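Local coordinates for translation initiation factor eIF2b-like protein,Translation initiation factor eIF2b-like protein (Chaetomium thermophilum, PDB 4ZEM) that forms the beta subunit of the heterodecameric complex eIF2B, which is thought to promote guanine nucleotide exchange on eIF2 during translation initiation, at residues Cys305-Phe310 with Leu361-Pro366; Ala177-Ala182 with Val204-Val209; Ala272-Gln277 with Lys309-Asp314; Lys267-Ala272 with Pro300-Cys305; Tyr276-Leu281 with Ile352-Val357. All blocks are in the same frame, centred on the assembly; numbering follows the deposited sequence. Where two conformers were deposited one is given.

Contact 1 of 5, residues Cys305-Phe310 with Leu361-Pro366; sequences CGVYKF and LTNLGP
Asn363 OD1 takes up the backbone N of Val307, 2.9 Å away, with the donor in the plane of the amide C=O. The same oxygen lies 3.3 Å from Gly306 CA and 3.4 Å from Val307 CG2. With chi1 at 38°, the Asn363 CG sits between its own backbone N and carbonyl carbon, which carries the amide across to the start of the 3-10 segment 307-309; the Asn363 and Val307 side chains cross at about a right angle. A second bond, from Cys305 N to Leu361 O (2.9 Å), is nearly straight and continues the pairing of the adjoining strands by one residue. Beyond it Thr362 CA points its hydrogen at Cys305 O, and Thr362 CG2 comes obliquely to the Phe310 ring at CZ (3.8 Å). Leu364 CD1 touches Val307 CG2 at 4.0 Å. The Thr362-Gly365 type I turn is tied from within: Gly365 O accepts both N and OG1 of Thr362. Helix 372-379 covers Val307 and Phe310. The chemistry is that of a side-chain amide standing in for a backbone acceptor: where strand pairing ends, Asn363 meets an N-H of the departing loop, with the Val307 CG2 methyl beside the amide.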
# COMPACT_ATOMS: atom_id res chain seq x y z
N CYS A 305 -6.47 5.29 2.55
CA CYS A 305 -5.73 4.16 1.98
C CYS A 305 -5.34 4.38 0.52
O CYS A 305 -6.18 4.71 -0.31
CB CYS A 305 -6.58 2.90 2.09
SG CYS A 305 -8.31 3.19 1.69
N GLY A 306 -4.07 4.15 0.21
CA GLY A 306 -3.62 4.19 -1.17
C GLY A 306 -4.00 2.88 -1.83
O GLY A 306 -4.15 1.86 -1.15
N VAL A 307 -4.18 2.92 -3.15
CA VAL A 307 -4.63 1.76 -3.91
C VAL A 307 -3.66 0.57 -3.79
O VAL A 307 -4.08 -0.59 -3.84
CB VAL A 307 -4.83 2.14 -5.40
CG1 VAL A 307 -5.16 0.93 -6.25
CG2 VAL A 307 -5.93 3.19 -5.51
N TYR A 308 -2.37 0.85 -3.61
CA TYR A 308 -1.40 -0.22 -3.44
C TYR A 308 -1.68 -1.05 -2.17
O TYR A 308 -1.19 -2.16 -2.03
CB TYR A 308 0.04 0.32 -3.43
CG TYR A 308 0.46 1.07 -2.19
CD1 TYR A 308 1.20 0.44 -1.20
CD2 TYR A 308 0.16 2.42 -2.03
CE1 TYR A 308 1.61 1.12 -0.07
CE2 TYR A 308 0.56 3.11 -0.89
CZ TYR A 308 1.28 2.46 0.08
OH TYR A 308 1.69 3.13 1.21
N LYS A 309 -2.44 -0.49 -1.24
CA LYS A 309 -2.82 -1.25 -0.05
C LYS A 309 -4.13 -2.04 -0.24
O LYS A 309 -4.58 -2.74 0.67
CB LYS A 309 -2.90 -0.31 1.15
CG LYS A 309 -1.58 0.40 1.36
CD LYS A 309 -1.12 0.49 2.80
CE LYS A 309 -1.57 1.76 3.47
NZ LYS A 309 -0.92 1.89 4.81
N PHE A 310 -4.72 -1.95 -1.43
CA PHE A 310 -5.91 -2.75 -1.77
C PHE A 310 -5.57 -4.22 -1.99
O PHE A 310 -4.95 -4.57 -3.00
CB PHE A 310 -6.59 -2.21 -3.02
CG PHE A 310 -7.49 -1.03 -2.78
CD1 PHE A 310 -7.12 -0.01 -1.92
CD2 PHE A 310 -8.71 -0.94 -3.43
CE1 PHE A 310 -7.95 1.08 -1.70
CE2 PHE A 310 -9.55 0.15 -3.21
CZ PHE A 310 -9.16 1.16 -2.35
N LEU A 361 -10.78 6.91 1.30
CA LEU A 361 -10.12 8.04 0.68
C LEU A 361 -8.78 7.59 0.11
O LEU A 361 -7.86 7.24 0.85
CB LEU A 361 -9.96 9.19 1.69
CG LEU A 361 -9.34 10.48 1.16
CD1 LEU A 361 -9.99 10.88 -0.13
CD2 LEU A 361 -9.52 11.58 2.17
N THR A 362 -8.69 7.62 -1.21
CA THR A 362 -7.54 7.06 -1.92
C THR A 362 -6.80 8.12 -2.72
O THR A 362 -7.25 9.26 -2.82
CB THR A 362 -7.99 5.93 -2.89
OG1 THR A 362 -8.62 6.52 -4.04
CG2 THR A 362 -8.97 5.00 -2.21
N ASN A 363 -5.67 7.74 -3.29
CA ASN A 363 -4.91 8.63 -4.17
C ASN A 363 -5.74 9.08 -5.37
O ASN A 363 -5.44 10.11 -5.99
CB ASN A 363 -3.62 7.96 -4.64
CG ASN A 363 -3.82 6.49 -4.95
OD1 ASN A 363 -4.20 5.71 -4.07
ND2 ASN A 363 -3.60 6.11 -6.20
N LEU A 364 -6.73 8.28 -5.73
CA LEU A 364 -7.69 8.60 -6.78
C LEU A 364 -8.84 9.50 -6.28
O LEU A 364 -9.62 10.02 -7.07
CB LEU A 364 -8.26 7.31 -7.38
CG LEU A 364 -7.18 6.35 -7.90
CD1 LEU A 364 -7.81 5.09 -8.47
CD2 LEU A 364 -6.32 7.06 -8.93
N GLY A 365 -8.99 9.61 -4.97
CA GLY A 365 -10.04 10.43 -4.39
C GLY A 365 -10.92 9.60 -3.46
O GLY A 365 -10.71 8.40 -3.30
N PRO A 366 -11.92 10.25 -2.84
CA PRO A 366 -12.83 9.54 -1.95
C PRO A 366 -13.72 8.56 -2.72
O PRO A 366 -14.15 8.88 -3.83
CB PRO A 366 -13.65 10.67 -1.31
CG PRO A 366 -13.62 11.74 -2.35
CD PRO A 366 -12.24 11.68 -2.93

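Contact 2 of 5, residues Ala177-Ala182 with Val204-Val209; sequences ADDQIA and VERFLV
The end of the long helix 154-182 packs on helix 202-214, which follows strand 194-198 of the Rossmann-like sheet. Their segment axes approach to 8.6 Å and run in broadly the same direction, crossing at -39°. The backbones come nearest at Ala182 and Phe207, where the small side chain permits close approach and Ala182 CB rests 3.8 Å from Arg206 O. With its CG anti to the backbone N (chi1 -178°), the Phe207 ring extends across the end of the first helix. Ile181 O lies at the ring edge, 3.8 Å from CD1, Ala182 CA approaches the ring obliquely, and Ile181 CG2 touches CD1 at 4.1 Å, the two side chains meeting at about a right angle. On the outer side an extended Arg206 chain brings NH2 to Asp178 OD2 as a salt bridge. The carboxylate oxygen sits at the guanidinium edge, with the two planes 45° apart. The modelled separation is too short to be trusted, and Arg206 was deposited in two conformers. Leu304 and Leu361 of the central sheet continue the apolar layer beneath Ile181 and Phe207. The interface is thus apolar toward the sheet, with a buried carboxylate on the other side that meets an exposed arginine. Asp178 has a partner for each carboxylate oxygen, Thr203 OG1 at OD1 and the Arg206 guanidinium at OD2, the exact geometry of the latter remaining doubtful.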
# COMPACT_ATOMS: atom_id res chain seq x y z
N ALA A 177 1.65 8.42 -2.92
CA ALA A 177 0.29 8.13 -2.46
C ALA A 177 -0.19 9.04 -1.32
O ALA A 177 -1.31 9.54 -1.36
CB ALA A 177 0.18 6.67 -2.03
N ASP A 178 0.66 9.28 -0.32
CA ASP A 178 0.27 10.11 0.83
C ASP A 178 -0.08 11.55 0.43
O ASP A 178 -1.06 12.12 0.90
CB ASP A 178 1.38 10.12 1.89
CG ASP A 178 1.37 8.86 2.75
OD1 ASP A 178 0.45 8.04 2.58
OD2 ASP A 178 2.28 8.71 3.60
N ASP A 179 0.74 12.13 -0.45
CA ASP A 179 0.49 13.48 -0.94
C ASP A 179 -0.77 13.54 -1.80
O ASP A 179 -1.50 14.52 -1.78
CB ASP A 179 1.68 14.00 -1.73
CG ASP A 179 2.87 14.33 -0.84
OD1 ASP A 179 2.66 14.54 0.38
OD2 ASP A 179 4.01 14.38 -1.35
N GLN A 180 -0.99 12.50 -2.60
CA GLN A 180 -2.18 12.48 -3.43
C GLN A 180 -3.43 12.36 -2.56
O GLN A 180 -4.43 13.03 -2.82
CB GLN A 180 -2.10 11.34 -4.44
CG GLN A 180 -1.18 11.67 -5.59
CD GLN A 180 -0.89 10.47 -6.46
OE1 GLN A 180 -1.11 9.33 -6.06
NE2 GLN A 180 -0.36 10.72 -7.65
N ILE A 181 -3.36 11.53 -1.53
CA ILE A 181 -4.47 11.41 -0.59
C ILE A 181 -4.70 12.75 0.12
O ILE A 181 -5.85 13.20 0.26
CB ILE A 181 -4.20 10.30 0.44
CG1 ILE A 181 -4.20 8.93 -0.25
CG2 ILE A 181 -5.23 10.34 1.56
CD1 ILE A 181 -3.81 7.77 0.64
N ALA A 182 -3.62 13.41 0.51
CA ALA A 182 -3.69 14.69 1.20
C ALA A 182 -4.24 15.82 0.33
O ALA A 182 -4.71 16.82 0.85
CB ALA A 182 -2.32 15.08 1.74
N VAL A 204 -1.99 9.67 7.74
CA VAL A 204 -2.95 10.55 8.41
C VAL A 204 -2.28 11.86 8.81
O VAL A 204 -2.87 12.94 8.67
CB VAL A 204 -3.56 9.88 9.66
CG1 VAL A 204 -4.53 10.83 10.35
CG2 VAL A 204 -4.26 8.58 9.28
N GLU A 205 -1.04 11.78 9.28
CA GLU A 205 -0.30 12.97 9.67
C GLU A 205 -0.13 13.91 8.48
O GLU A 205 -0.37 15.11 8.60
CB GLU A 205 1.06 12.60 10.26
CG GLU A 205 0.98 11.85 11.60
CD GLU A 205 2.35 11.58 12.21
OE1 GLU A 205 3.35 12.20 11.77
OE2 GLU A 205 2.44 10.74 13.13
N ARG A 206 0.26 13.37 7.33
CA ARG A 206 0.45 14.20 6.15
C ARG A 206 -0.88 14.79 5.68
O ARG A 206 -0.92 15.91 5.17
CB ARG A 206 1.11 13.39 5.03
CG ARG A 206 2.53 12.92 5.36
CD ARG A 206 3.30 12.54 4.10
NE ARG A 206 4.64 12.03 4.40
CZ ARG A 206 5.00 10.76 4.27
NH1 ARG A 206 6.24 10.39 4.56
NH2 ARG A 206 4.14 9.86 3.83
N PHE A 207 -1.96 14.03 5.87
CA PHE A 207 -3.29 14.49 5.54
C PHE A 207 -3.73 15.65 6.44
O PHE A 207 -4.23 16.67 5.96
CB PHE A 207 -4.25 13.31 5.68
CG PHE A 207 -5.68 13.62 5.32
CD1 PHE A 207 -6.11 13.54 4.01
CD2 PHE A 207 -6.59 13.95 6.31
CE1 PHE A 207 -7.43 13.80 3.68
CE2 PHE A 207 -7.91 14.21 5.99
CZ PHE A 207 -8.33 14.14 4.67
N LEU A 208 -3.54 15.51 7.75
CA LEU A 208 -3.93 16.55 8.69
C LEU A 208 -3.11 17.82 8.53
O LEU A 208 -3.65 18.93 8.54
CB LEU A 208 -3.80 16.04 10.13
CG LEU A 208 -4.77 14.92 10.49
CD1 LEU A 208 -4.46 14.40 11.90
CD2 LEU A 208 -6.22 15.37 10.37
N VAL A 209 -1.80 17.66 8.35
CA VAL A 209 -0.89 18.79 8.17
C VAL A 209 -1.22 19.58 6.90
O VAL A 209 -1.20 20.82 6.91
CB VAL A 209 0.59 18.31 8.14
CG1 VAL A 209 1.51 19.35 7.52
CG2 VAL A 209 1.04 17.94 9.55

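Contact 3 of 5, residues Ala272-Gln277 with Lys309-Asp314; sequences AKAVYQ and KFCPED
Val275 uses both its backbone polar groups on the segment 309-314: its N donates to Lys309 O (3.0 Å), and its O accepts from Cys311 N (2.7 Å). Farther along, Gln277 N gives a nearly straight bond to Glu313 O (3.0 Å, 172°). That carbonyl also sits at the edge of the Tyr276 ring, 3.8 Å from CD2. At the other end, Lys309 bends at chi2 and chi3 to bring NZ to Ala272 O, a weak bond beside its salt bridge to Asp43. Over these pairs, Val275 CB stands above one face of the Phe310 ring, 4.2 Å from its centroid, and Cys311 SG lies obliquely to the Tyr276 ring. The extended Gln277 chain lies alongside the Pro312-Glu313 peptide, CG 3.4 Å from Glu313 O; NE2 is near Pro312 O, but at a poor angle for bonding. With an alanine in place of Gln277 the backbone bond to Glu313 would stay, but the Pro312-Glu313 peptide is likely to lose its cover. On its other side the strand 274-275 pairs with strand 281-284, where Lys273 and Ala274 both face Leu282: a classic beta bulge in the small antiparallel sheet, backed by a single bridge to the segment 309-314.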
# COMPACT_ATOMS: atom_id res chain seq x y z
N ALA A 272 -5.65 2.93 7.07
CA ALA A 272 -5.89 1.52 6.87
C ALA A 272 -4.57 0.86 6.53
O ALA A 272 -3.82 1.36 5.68
CB ALA A 272 -6.91 1.28 5.77
N LYS A 273 -4.27 -0.26 7.19
CA LYS A 273 -3.11 -1.07 6.83
C LYS A 273 -3.38 -1.84 5.54
O LYS A 273 -2.47 -2.14 4.78
CB LYS A 273 -2.74 -2.05 7.95
CG LYS A 273 -2.22 -1.42 9.23
CD LYS A 273 -2.37 -2.41 10.38
CE LYS A 273 -1.64 -1.93 11.63
NZ LYS A 273 -1.93 -0.51 11.92
N ALA A 274 -4.65 -2.18 5.32
CA ALA A 274 -5.07 -2.87 4.11
C ALA A 274 -6.56 -2.70 3.84
O ALA A 274 -7.34 -2.45 4.76
CB ALA A 274 -4.73 -4.36 4.19
N VAL A 275 -6.95 -2.86 2.58
CA VAL A 275 -8.35 -2.85 2.21
C VAL A 275 -8.68 -4.19 1.56
O VAL A 275 -7.83 -4.77 0.88
CB VAL A 275 -8.69 -1.69 1.24
CG1 VAL A 275 -10.17 -1.74 0.81
CG2 VAL A 275 -8.39 -0.36 1.89
N TYR A 276 -9.90 -4.67 1.75
CA TYR A 276 -10.30 -5.93 1.16
C TYR A 276 -11.43 -5.74 0.15
O TYR A 276 -12.08 -4.70 0.11
CB TYR A 276 -10.72 -6.91 2.25
CG TYR A 276 -9.58 -7.22 3.20
CD1 TYR A 276 -9.49 -6.60 4.44
CD2 TYR A 276 -8.59 -8.13 2.83
CE1 TYR A 276 -8.44 -6.88 5.30
CE2 TYR A 276 -7.54 -8.42 3.69
CZ TYR A 276 -7.47 -7.79 4.92
OH TYR A 276 -6.42 -8.08 5.77
N GLN A 277 -11.63 -6.76 -0.67
CA GLN A 277 -12.60 -6.71 -1.76
C GLN A 277 -14.02 -6.43 -1.29
O GLN A 277 -14.80 -5.79 -1.99
CB GLN A 277 -12.56 -8.03 -2.53
CG GLN A 277 -11.29 -8.20 -3.35
CD GLN A 277 -11.36 -9.39 -4.27
OE1 GLN A 277 -11.80 -10.47 -3.87
NE2 GLN A 277 -10.93 -9.21 -5.51
N LYS A 309 -2.44 -0.49 -1.24
CA LYS A 309 -2.82 -1.25 -0.05
C LYS A 309 -4.13 -2.04 -0.24
O LYS A 309 -4.58 -2.74 0.67
CB LYS A 309 -2.90 -0.31 1.15
CG LYS A 309 -1.58 0.40 1.36
CD LYS A 309 -1.12 0.49 2.80
CE LYS A 309 -1.57 1.76 3.47
NZ LYS A 309 -0.92 1.89 4.81
N PHE A 310 -4.72 -1.95 -1.43
CA PHE A 310 -5.91 -2.75 -1.77
C PHE A 310 -5.57 -4.22 -1.99
O PHE A 310 -4.95 -4.57 -3.00
CB PHE A 310 -6.59 -2.21 -3.02
CG PHE A 310 -7.49 -1.03 -2.78
CD1 PHE A 310 -7.12 -0.01 -1.92
CD2 PHE A 310 -8.71 -0.94 -3.43
CE1 PHE A 310 -7.95 1.08 -1.70
CE2 PHE A 310 -9.55 0.15 -3.21
CZ PHE A 310 -9.16 1.16 -2.35
N CYS A 311 -5.98 -5.10 -1.07
CA CYS A 311 -5.74 -6.53 -1.24
C CYS A 311 -6.89 -7.14 -2.03
O CYS A 311 -8.05 -6.97 -1.67
CB CYS A 311 -5.62 -7.23 0.12
SG CYS A 311 -4.21 -6.72 1.12
N PRO A 312 -6.56 -7.91 -3.08
CA PRO A 312 -7.54 -8.46 -4.03
C PRO A 312 -8.20 -9.75 -3.55
O PRO A 312 -8.56 -10.61 -4.35
CB PRO A 312 -6.70 -8.73 -5.29
CG PRO A 312 -5.26 -8.47 -4.91
CD PRO A 312 -5.20 -8.33 -3.42
N GLU A 313 -8.27 -9.90 -2.24
CA GLU A 313 -8.90 -11.05 -1.60
C GLU A 313 -10.06 -10.63 -0.69
O GLU A 313 -10.24 -9.44 -0.39
CB GLU A 313 -7.87 -11.85 -0.82
CG GLU A 313 -7.28 -11.09 0.35
CD GLU A 313 -6.09 -11.81 0.94
OE1 GLU A 313 -5.17 -12.15 0.17
OE2 GLU A 313 -6.08 -12.03 2.17
N ASP A 314 -10.83 -11.61 -0.24
CA ASP A 314 -11.85 -11.37 0.77
C ASP A 314 -11.12 -11.56 2.09
O ASP A 314 -10.06 -12.17 2.12
CB ASP A 314 -13.03 -12.33 0.63
CG ASP A 314 -14.26 -11.68 0.02
OD1 ASP A 314 -14.13 -10.61 -0.61
OD2 ASP A 314 -15.36 -12.25 0.16

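Contact 4 of 5, residues Lys267-Ala272 with Pro300-Cys305; sequences KVIFGA and PVIALC
Ile269 and Leu304 cross obliquely on one face of the parallel pair 267-271 and 301-304, CG2 of the isoleucine meeting CD1 of the leucine at 3.7 Å. Ile302 shares that face; its CD1 bends back over the bridging backbone to Lys267 CB (3.8 Å), and its CB faces Ile269 CG1. The Lys267 chain leads away to Asp193 and Gln188 O. The other face carries Val268, Phe270, Val301 and Ala303. There Phe270, its CG anti to the carbonyl carbon (chi1 -61°), presents its ring edge to Val301 CG1, which lies near the ring plane, 3.7 Å from CE1. Past the last bridge Ala272 CB approaches Cys305 CB at 4.0 Å. Five backbone bonds hold the register, from Val268 N to Pro300 O (3.0 Å) through to Ala272 N and Leu304 O (3.1 Å). These two strands sit in the middle of the central sheet, strand 194-198 beside the first and 359-362 beside the second, joined by a beta-alpha-beta crossover that includes helix 287-296. That helix covers Val268, Phe270 and Val301, whereas helix 202-214 packs its Phe207 against Ile269 and Leu304 on the reverse side.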
# COMPACT_ATOMS: atom_id res chain seq x y z
N LYS A 267 -16.15 14.08 12.50
CA LYS A 267 -15.78 12.91 11.71
C LYS A 267 -14.62 12.17 12.34
O LYS A 267 -13.85 12.73 13.12
CB LYS A 267 -15.42 13.32 10.27
CG LYS A 267 -14.35 14.39 10.18
CD LYS A 267 -14.48 15.16 8.87
CE LYS A 267 -15.86 15.77 8.73
NZ LYS A 267 -15.97 16.57 7.48
N VAL A 268 -14.50 10.89 11.98
CA VAL A 268 -13.44 10.02 12.46
C VAL A 268 -12.60 9.55 11.28
O VAL A 268 -13.14 9.10 10.27
CB VAL A 268 -13.99 8.79 13.20
CG1 VAL A 268 -12.84 7.91 13.66
CG2 VAL A 268 -14.86 9.21 14.39
N ILE A 269 -11.29 9.64 11.42
CA ILE A 269 -10.35 9.28 10.36
C ILE A 269 -9.40 8.18 10.82
O ILE A 269 -8.83 8.27 11.91
CB ILE A 269 -9.56 10.52 9.88
CG1 ILE A 269 -10.52 11.53 9.26
CG2 ILE A 269 -8.52 10.12 8.85
CD1 ILE A 269 -9.84 12.77 8.72
N PHE A 270 -9.22 7.16 9.98
CA PHE A 270 -8.29 6.07 10.26
C PHE A 270 -7.32 5.85 9.12
O PHE A 270 -7.65 6.04 7.95
CB PHE A 270 -9.00 4.72 10.45
CG PHE A 270 -9.97 4.67 11.59
CD1 PHE A 270 -11.33 4.75 11.35
CD2 PHE A 270 -9.53 4.46 12.88
CE1 PHE A 270 -12.23 4.67 12.38
CE2 PHE A 270 -10.43 4.37 13.92
CZ PHE A 270 -11.78 4.48 13.67
N GLY A 271 -6.12 5.40 9.46
CA GLY A 271 -5.23 4.90 8.43
C GLY A 271 -5.55 3.42 8.30
O GLY A 271 -5.71 2.72 9.30
N ALA A 272 -5.65 2.93 7.07
CA ALA A 272 -5.89 1.52 6.87
C ALA A 272 -4.57 0.86 6.53
O ALA A 272 -3.82 1.36 5.68
CB ALA A 272 -6.91 1.28 5.77
N PRO A 300 -19.35 10.28 10.29
CA PRO A 300 -18.73 9.66 9.11
C PRO A 300 -17.37 9.06 9.44
O PRO A 300 -16.52 9.70 10.07
CB PRO A 300 -18.58 10.84 8.14
CG PRO A 300 -19.66 11.78 8.55
CD PRO A 300 -19.69 11.69 10.05
N VAL A 301 -17.16 7.84 8.97
CA VAL A 301 -15.91 7.14 9.18
C VAL A 301 -15.14 7.15 7.88
O VAL A 301 -15.62 6.65 6.86
CB VAL A 301 -16.13 5.69 9.66
CG1 VAL A 301 -14.80 4.97 9.75
CG2 VAL A 301 -16.84 5.66 11.00
N ILE A 302 -13.95 7.76 7.91
CA ILE A 302 -13.14 7.90 6.71
C ILE A 302 -11.86 7.09 6.86
O ILE A 302 -11.11 7.24 7.83
CB ILE A 302 -12.76 9.39 6.41
CG1 ILE A 302 -13.99 10.28 6.24
CG2 ILE A 302 -11.92 9.49 5.15
CD1 ILE A 302 -14.45 10.96 7.50
N ALA A 303 -11.60 6.24 5.87
CA ALA A 303 -10.39 5.44 5.87
C ALA A 303 -9.43 5.97 4.81
O ALA A 303 -9.79 6.08 3.63
CB ALA A 303 -10.71 3.98 5.60
N LEU A 304 -8.23 6.30 5.25
CA LEU A 304 -7.18 6.75 4.34
C LEU A 304 -6.43 5.54 3.85
O LEU A 304 -5.86 4.79 4.66
CB LEU A 304 -6.23 7.73 5.02
CG LEU A 304 -6.51 9.23 4.93
CD1 LEU A 304 -7.97 9.55 5.20
CD2 LEU A 304 -5.61 9.97 5.89
N CYS A 305 -6.47 5.29 2.55
CA CYS A 305 -5.73 4.16 1.98
C CYS A 305 -5.34 4.38 0.52
O CYS A 305 -6.18 4.71 -0.31
CB CYS A 305 -6.58 2.90 2.09
SG CYS A 305 -8.31 3.19 1.69

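Contact 5 of 5, residues Tyr276-Leu281 with Ile352-Val357; sequences YQNGGL and IPPDLV
Leu281 and Ile352 form an antiparallel hydrogen-bonded pair in the small three-stranded sheet, just after the type I turn Tyr276-Gly279 that links strands 274-275 and 281-284. Leu281 N donates to Ile352 O (2.9 Å), and Ile352 N returns a bond to Leu281 O (3.1 Å). This is the tightly packed end. The CB atoms of the pair lie on the same sheet face, and Leu281, with CG anti to its carbonyl carbon (chi1 -60°), reaches Val357 tip to tip, CD1 3.6 Å from CG2. Ile352 also rests on helix 287-296, and Tyr360 of strand 359-362 packs on Leu281.

The looser, more solvent-accessible side is confined to the side chains of Asn278 and Pro354, both partly exposed. Contact there is mostly ring against backbone: Pro354 CB and CG lie over Asn278 O, the former at 3.3 Å, and the asparagine side chain crosses the proline ring at about a right angle, ND2 4.0 Å from CD. Gly279 has a positive phi, at which a CB would press on the carbonyl O of Asn278; it would also point toward Pro354. Asn278 ND2 bonds to Tyr351 OH, while its OD1 turns back to its own chain. An alanine in place of Asn278 would probably leave Gly280 N and the Tyr351 hydroxyl each short of a partner and the turn freer to shift. That inward bond makes an Asx turn, in which Gly280 N approaches Asn278 OD1 at 2.9 Å from above the amide plane, 65° out of it.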
# COMPACT_ATOMS: atom_id res chain seq x y z
N TYR A 276 -9.90 -4.67 1.75
CA TYR A 276 -10.30 -5.93 1.16
C TYR A 276 -11.43 -5.74 0.15
O TYR A 276 -12.08 -4.70 0.11
CB TYR A 276 -10.72 -6.91 2.25
CG TYR A 276 -9.58 -7.22 3.20
CD1 TYR A 276 -9.49 -6.60 4.44
CD2 TYR A 276 -8.59 -8.13 2.83
CE1 TYR A 276 -8.44 -6.88 5.30
CE2 TYR A 276 -7.54 -8.42 3.69
CZ TYR A 276 -7.47 -7.79 4.92
OH TYR A 276 -6.42 -8.08 5.77
N GLN A 277 -11.63 -6.76 -0.67
CA GLN A 277 -12.60 -6.71 -1.76
C GLN A 277 -14.02 -6.43 -1.29
O GLN A 277 -14.80 -5.79 -1.99
CB GLN A 277 -12.56 -8.03 -2.53
CG GLN A 277 -11.29 -8.20 -3.35
CD GLN A 277 -11.36 -9.39 -4.27
OE1 GLN A 277 -11.80 -10.47 -3.87
NE2 GLN A 277 -10.93 -9.21 -5.51
N ASN A 278 -14.35 -6.93 -0.10
CA ASN A 278 -15.66 -6.72 0.49
C ASN A 278 -15.81 -5.33 1.11
O ASN A 278 -16.89 -4.96 1.55
CB ASN A 278 -15.93 -7.79 1.55
CG ASN A 278 -15.05 -7.62 2.78
OD1 ASN A 278 -13.92 -7.13 2.69
ND2 ASN A 278 -15.57 -8.01 3.93
N GLY A 279 -14.71 -4.58 1.16
CA GLY A 279 -14.73 -3.25 1.74
C GLY A 279 -14.31 -3.23 3.20
O GLY A 279 -14.31 -2.19 3.84
N GLY A 280 -13.93 -4.39 3.72
CA GLY A 280 -13.41 -4.48 5.08
C GLY A 280 -12.03 -3.87 5.16
O GLY A 280 -11.35 -3.71 4.14
N LEU A 281 -11.59 -3.53 6.36
CA LEU A 281 -10.29 -2.89 6.53
C LEU A 281 -9.43 -3.63 7.54
O LEU A 281 -9.94 -4.28 8.45
CB LEU A 281 -10.45 -1.45 6.99
CG LEU A 281 -11.22 -0.46 6.13
CD1 LEU A 281 -11.34 0.83 6.92
CD2 LEU A 281 -10.53 -0.23 4.79
N ILE A 352 -12.26 -3.99 10.47
CA ILE A 352 -13.48 -3.21 10.43
C ILE A 352 -14.31 -3.68 9.25
O ILE A 352 -13.85 -3.63 8.11
CB ILE A 352 -13.18 -1.71 10.31
CG1 ILE A 352 -12.42 -1.21 11.54
CG2 ILE A 352 -14.47 -0.92 10.10
CD1 ILE A 352 -12.19 0.27 11.56
N PRO A 353 -15.54 -4.14 9.52
CA PRO A 353 -16.43 -4.58 8.44
C PRO A 353 -16.91 -3.37 7.63
O PRO A 353 -16.89 -2.25 8.14
CB PRO A 353 -17.58 -5.27 9.19
CG PRO A 353 -17.57 -4.66 10.54
CD PRO A 353 -16.15 -4.30 10.85
N PRO A 354 -17.30 -3.59 6.36
CA PRO A 354 -17.66 -2.48 5.47
C PRO A 354 -18.84 -1.61 5.94
O PRO A 354 -18.90 -0.43 5.59
CB PRO A 354 -18.01 -3.19 4.15
CG PRO A 354 -18.36 -4.60 4.57
CD PRO A 354 -17.42 -4.90 5.69
N ASP A 355 -19.76 -2.18 6.71
CA ASP A 355 -20.90 -1.42 7.23
C ASP A 355 -20.48 -0.23 8.09
O ASP A 355 -21.15 0.79 8.11
CB ASP A 355 -21.85 -2.34 8.00
CG ASP A 355 -22.92 -2.94 7.12
OD1 ASP A 355 -22.80 -2.82 5.88
OD2 ASP A 355 -23.88 -3.53 7.65
N LEU A 356 -19.38 -0.40 8.82
CA LEU A 356 -18.83 0.65 9.69
C LEU A 356 -18.03 1.73 8.95
O LEU A 356 -17.65 2.74 9.54
CB LEU A 356 -17.94 0.04 10.78
CG LEU A 356 -18.70 -0.84 11.77
CD1 LEU A 356 -17.79 -1.40 12.86
CD2 LEU A 356 -19.87 -0.07 12.38
N VAL A 357 -17.73 1.50 7.67
CA VAL A 357 -16.93 2.46 6.90
C VAL A 357 -17.76 3.29 5.91
O VAL A 357 -18.53 2.74 5.14
CB VAL A 357 -15.81 1.75 6.11
CG1 VAL A 357 -14.95 2.78 5.37
CG2 VAL A 357 -14.97 0.90 7.04

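How the contacts relate
Contact 4 is the hub, pairing neighbouring strands of the central, mostly parallel sheet. Contact 1 carries on from its second strand through Cys305 to strand 359-362, their centres about 11 Å apart. Contact 2 covers one face of that sheet, about 12 Å from contact 4 between centres, and touches it through Phe207 and Val204. Contacts 3 and 5, about 9 Å apart between centres and sharing Tyr276 and Gln277, belong to the small antiparallel sheet region beyond strand 267-271. Along the chain contact 2 closes first; contact 4 crosses contacts 3 and 5, which start from the same stretch, and contacts 1 and 5 also cross. Distant segments are thereby drawn into one Rossmann-like core, while Lys309 and Phe310 tie contacts 1 and 3 to the helices beside it.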